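PDB 2BA9: putative aminooxidase from Propionibacterium acnes, which probably isomerises polyunsaturated fatty acids, producing conjugated linoleic acid with the help of a bound FAD cofactor. Local coordinates for residues 104-107 against 108-112; 339-342 against 343-347. One frame throughout, in Å; residues are numbered along the deposited sequence.

In the fold
Interactions 1 and 2 are both first turns of surface helices, and they come in series along the chain: residues 104-112 open helix 106-122, and residues 339-347 open helix 341-355. Their centres lie about 35 Å apart and their nearest atoms about 23 Å, so neither touches the other. Both belong to the flavin-containing amine oxidoreductase part of the chain. Helix 106-122 follows strands 88-91 and 97-98 of the mixed sheet, whereas helix 341-355 connects strands 325-330 and 359-373 of that same sheet. The two helix starts are thus separate local structures, one following an outermost strand of the sheet in sequence and the other preceding the opposite outermost strand.

Interaction 1 of 2, residues 104-107 against 108-112; sequences PVRG and PQVMA
The first turn of helix 106-122 brings Arg106 and Val105 against Gln109, with Pro108 set into the turn. Val110 N donates to Arg106 O at 3.0 Å and Met111 N to Gly107 O at 3.1 Å, regular i to i+4 helical bonds. The ring of Pro108 packs on the residues just before the helix, its CD lying 3.3 Å from Pro104 O. Proline has no N-H to donate and is readily accommodated in the first turn of a helix, where amides need not pair with a carbonyl of a preceding turn.

On the flank, the Gln109 side chain runs back along Val105, the two pointing the same way, and Gln109 NE2 comes within 3.5 Å of Val105 CG1. A water bridges the same pair, donating to Val105 O and accepting a weak bond from NE2. Gln109 OE1, at the other end of the amide, takes a weak hydrogen bond of 3.3 Å from Arg106 NH1 at the edge of the guanidinium, in its plane; the two flat groups stand nearly perpendicular, 88° apart. Arg106 reaches this position by leaving its backbone with CG opposite N (chi1 -173°) and then bending at chi2 (46°), which also carries CD past Val110 CG2 at 4.0 Å.

The stronger partner of the guanidinium is Asp159, which forms a salt bridge with NE, while Asp103 OD1 accepts from the amides of Val105 and Arg106. Arg106 and Gln109 also touch Ala156, so this surface turn rests against the region between helices 145-151 and 158-161.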
loop_
_atom_site.group_PDB
_atom_site.type_symbol
_atom_site.label_atom_id
_atom_site.label_comp_id
_atom_site.label_asym_id
_atom_site.label_seq_id
_atom_site.Cartn_x
_atom_site.Cartn_y
_atom_site.Cartn_z
ATOM N N PRO A 104 -2.376 -11.772 -31.178
ATOM C CA PRO A 104 -1.592 -12.832 -31.834
ATOM C C PRO A 104 -0.076 -12.649 -31.807
ATOM O O PRO A 104 0.655 -13.640 -31.802
ATOM C CB PRO A 104 -2.075 -12.779 -33.290
ATOM C CG PRO A 104 -3.337 -12.011 -33.277
ATOM C CD PRO A 104 -3.215 -11.045 -32.151
ATOM N N VAL A 105 0.375 -11.399 -31.837
ATOM C CA VAL A 105 1.800 -11.076 -31.805
ATOM C C VAL A 105 2.280 -10.840 -30.371
ATOM O O VAL A 105 3.309 -11.377 -29.957
ATOM C CB VAL A 105 2.105 -9.814 -32.614
ATOM C CG1 VAL A 105 3.615 -9.594 -32.674
ATOM C CG2 VAL A 105 1.510 -9.918 -34.008
ATOM N N ARG A 106 1.529 -10.033 -29.625
ATOM C CA ARG A 106 1.948 -9.621 -28.285
ATOM C C ARG A 106 1.769 -10.759 -27.280
ATOM O O ARG A 106 2.620 -10.971 -26.405
ATOM C CB ARG A 106 1.174 -8.367 -27.837
ATOM C CG ARG A 106 1.653 -7.756 -26.502
ATOM C CD ARG A 106 3.173 -7.637 -26.415
ATOM N NE ARG A 106 3.598 -6.676 -25.393
ATOM C CZ ARG A 106 4.858 -6.306 -25.162
ATOM N NH1 ARG A 106 5.857 -6.829 -25.859
ATOM N NH2 ARG A 106 5.123 -5.408 -24.218
ATOM N N GLY A 107 0.666 -11.492 -27.411
ATOM C CA GLY A 107 0.323 -12.555 -26.466
ATOM C C GLY A 107 1.445 -13.544 -26.178
ATOM O O GLY A 107 1.788 -13.783 -25.006
ATOM N N PRO A 108 2.008 -14.155 -27.238
ATOM C CA PRO A 108 3.135 -15.081 -27.054
ATOM C C PRO A 108 4.417 -14.423 -26.513
ATOM O O PRO A 108 5.237 -15.111 -25.905
ATOM C CB PRO A 108 3.376 -15.630 -28.467
ATOM C CG PRO A 108 2.120 -15.285 -29.263
ATOM C CD PRO A 108 1.611 -14.038 -28.659
ATOM N N GLN A 109 4.589 -13.121 -26.733
ATOM C CA GLN A 109 5.760 -12.409 -26.214
ATOM C C GLN A 109 5.671 -12.266 -24.699
ATOM O O GLN A 109 6.618 -12.581 -23.973
ATOM C CB GLN A 109 5.905 -11.040 -26.875
ATOM C CG GLN A 109 6.373 -11.101 -28.320
ATOM C CD GLN A 109 6.086 -9.812 -29.097
ATOM O OE1 GLN A 109 5.677 -8.809 -28.526
ATOM N NE2 GLN A 109 6.291 -9.852 -30.410
ATOM N N VAL A 110 4.517 -11.807 -24.235
ATOM C CA VAL A 110 4.227 -11.717 -22.811
ATOM C C VAL A 110 4.457 -13.064 -22.116
ATOM O O VAL A 110 5.212 -13.159 -21.155
ATOM C CB VAL A 110 2.774 -11.241 -22.558
ATOM C CG1 VAL A 110 2.445 -11.265 -21.057
ATOM C CG2 VAL A 110 2.564 -9.831 -23.112
ATOM N N MET A 111 3.828 -14.107 -22.633
ATOM C CA MET A 111 3.897 -15.424 -22.003
ATOM C C MET A 111 5.315 -15.991 -21.955
ATOM O O MET A 111 5.673 -16.668 -21.002
ATOM C CB MET A 111 2.942 -16.397 -22.699
ATOM C CG MET A 111 1.479 -16.067 -22.424
ATOM S SD MET A 111 1.022 -16.268 -20.674
ATOM C CE MET A 111 1.234 -14.606 -20.012
ATOM N N ALA A 112 6.122 -15.677 -22.961
ATOM C CA ALA A 112 7.527 -16.100 -22.972
ATOM C C ALA A 112 8.313 -15.376 -21.871
ATOM O O ALA A 112 9.003 -16.014 -21.075
ATOM C CB ALA A 112 8.149 -15.861 -24.336
HETATM O O HOH W 1 5.124 -12.825 -31.348
#

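Interaction 2 of 2, residues 339-342 against 343-347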
loop_
_atom_site.group_PDB
_atom_site.type_symbol
_atom_site.label_atom_id
_atom_site.label_comp_id
_atom_site.label_asym_id
_atom_site.label_seq_id
_atom_site.Cartn_x
_atom_site.Cartn_y
_atom_site.Cartn_z
ATOM N N LYS A 339 -0.347 16.754 -11.465
ATOM C CA LYS A 339 -1.647 17.107 -12.029
ATOM C C LYS A 339 -2.509 17.682 -10.904
ATOM O O LYS A 339 -2.383 17.243 -9.772
ATOM C CB LYS A 339 -2.303 15.869 -12.643
ATOM C CG LYS A 339 -1.494 15.184 -13.739
ATOM C CD LYS A 339 -1.114 16.140 -14.873
ATOM C CE LYS A 339 -0.726 15.398 -16.134
ATOM N NZ LYS A 339 -0.157 16.308 -17.189
ATOM N N THR A 340 -3.343 18.678 -11.198
ATOM C CA THR A 340 -4.167 19.330 -10.174
ATOM C C THR A 340 -5.338 18.425 -9.823
ATOM O O THR A 340 -5.706 17.561 -10.612
ATOM C CB THR A 340 -4.732 20.708 -10.638
ATOM O OG1 THR A 340 -5.682 20.527 -11.693
ATOM C CG2 THR A 340 -3.608 21.668 -11.122
ATOM N N GLN A 341 -5.924 18.613 -8.644
ATOM C CA GLN A 341 -7.137 17.859 -8.291
ATOM C C GLN A 341 -8.262 18.264 -9.251
ATOM O O GLN A 341 -9.052 17.425 -9.664
ATOM C CB GLN A 341 -7.525 18.025 -6.808
ATOM C CG GLN A 341 -8.278 19.288 -6.427
ATOM C CD GLN A 341 -9.213 19.089 -5.216
ATOM O OE1 GLN A 341 -9.912 18.067 -5.112
ATOM N NE2 GLN A 341 -9.243 20.087 -4.316
ATOM N N GLU A 342 -8.264 19.550 -9.625
ATOM C CA GLU A 342 -9.217 20.141 -10.564
ATOM C C GLU A 342 -9.294 19.350 -11.860
ATOM O O GLU A 342 -10.372 18.903 -12.270
ATOM C CB GLU A 342 -8.799 21.596 -10.893
ATOM C CG GLU A 342 -9.866 22.449 -11.546
ATOM C CD GLU A 342 -9.353 23.796 -12.127
ATOM O OE1 GLU A 342 -8.142 24.139 -12.019
ATOM O OE2 GLU A 342 -10.201 24.522 -12.706
ATOM N N GLU A 343 -8.141 19.198 -12.504
ATOM C CA GLU A 343 -8.086 18.659 -13.853
ATOM C C GLU A 343 -8.276 17.148 -13.844
ATOM O O GLU A 343 -8.799 16.571 -14.790
ATOM C CB GLU A 343 -6.754 19.036 -14.514
ATOM C CG GLU A 343 -5.545 18.234 -14.030
ATOM C CD GLU A 343 -4.270 18.629 -14.746
ATOM O OE1 GLU A 343 -4.253 18.586 -15.996
ATOM O OE2 GLU A 343 -3.281 18.964 -14.063
ATOM N N CYS A 344 -7.839 16.517 -12.763
ATOM C CA CYS A 344 -8.028 15.093 -12.581
ATOM C C CYS A 344 -9.496 14.732 -12.327
ATOM O O CYS A 344 -9.987 13.745 -12.878
ATOM C CB CYS A 344 -7.136 14.590 -11.450
ATOM S SG CYS A 344 -5.376 14.668 -11.893
ATOM N N ARG A 345 -10.196 15.518 -11.507
ATOM C CA ARG A 345 -11.624 15.289 -11.312
ATOM C C ARG A 345 -12.383 15.444 -12.638
ATOM O O ARG A 345 -13.288 14.660 -12.926
ATOM C CB ARG A 345 -12.232 16.198 -10.236
ATOM C CG ARG A 345 -13.716 15.869 -9.939
ATOM C CD ARG A 345 -14.344 16.789 -8.890
ATOM N NE ARG A 345 -13.768 16.596 -7.565
ATOM C CZ ARG A 345 -13.983 17.386 -6.512
ATOM N NH1 ARG A 345 -14.777 18.441 -6.598
ATOM N NH2 ARG A 345 -13.398 17.120 -5.353
ATOM N N GLN A 346 -12.018 16.435 -13.452
ATOM C CA GLN A 346 -12.671 16.581 -14.759
ATOM C C GLN A 346 -12.399 15.366 -15.658
ATOM O O GLN A 346 -13.277 14.931 -16.403
ATOM C CB GLN A 346 -12.265 17.886 -15.457
ATOM C CG GLN A 346 -13.074 18.208 -16.734
ATOM C CD GLN A 346 -14.571 18.339 -16.488
ATOM O OE1 GLN A 346 -15.000 18.957 -15.507
ATOM N NE2 GLN A 346 -15.378 17.784 -17.394
ATOM N N MET A 347 -11.192 14.806 -15.572
ATOM C CA MET A 347 -10.872 13.584 -16.312
ATOM C C MET A 347 -11.686 12.389 -15.842
ATOM O O MET A 347 -12.000 11.513 -16.638
ATOM C CB MET A 347 -9.381 13.275 -16.261
ATOM C CG MET A 347 -8.585 14.109 -17.246
ATOM S SD MET A 347 -6.837 13.709 -17.316
ATOM C CE MET A 347 -6.248 14.780 -15.996
HETATM O O HOH W 2 -1.983 18.661 -17.567
#
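Thr340 and Glu343 exchange hydrogen bonds in a capping box at the start of helix 341-355. Thr340 OG1 accepts from Glu343 N at 2.9 Å, and Glu343 OE2 accepts in return from Thr340 N, also at 2.9 Å, through the lone pair pointing away from its other oxygen. The first torsions place both groups: OG1 of Thr340 sits between its own N and carbonyl carbon (chi1 67°), and CG of Glu343 takes the same kind of place (chi1 76°) before the chain extends back across the threonine, the two crossing at about a right angle. Two amides at the helix start thereby gain side-chain acceptors, and the carboxylate is held near what would be the positive end of the helix dipole.

Beyond the box, Lys339 flanks the carboxylate. Lys339 CD passes 3.7 Å from Glu343 OE2, and a water accepts from Lys339 NZ at 3.0 Å and donates to Glu343 OE1 at 2.8 Å, joining the opposite charges without direct contact. The buried Cys344 puts SG 3.4 Å from Lys339 CB. The helical bonds begin here too, with Cys344 N donating to Thr340 O, Arg345 N to Gln341 O at 2.9 Å, and Gln346 N to Glu342 O.

Further out, Lys339 O accepts from Arg331 NE, and Arg331 also touches Gln341 and Cys344, tying the cap to the loop that leaves strand 325-330. Arg345 makes a salt bridge with Glu365 on strand 359-373, which joins the helix start to the strand that follows the helix in the chain.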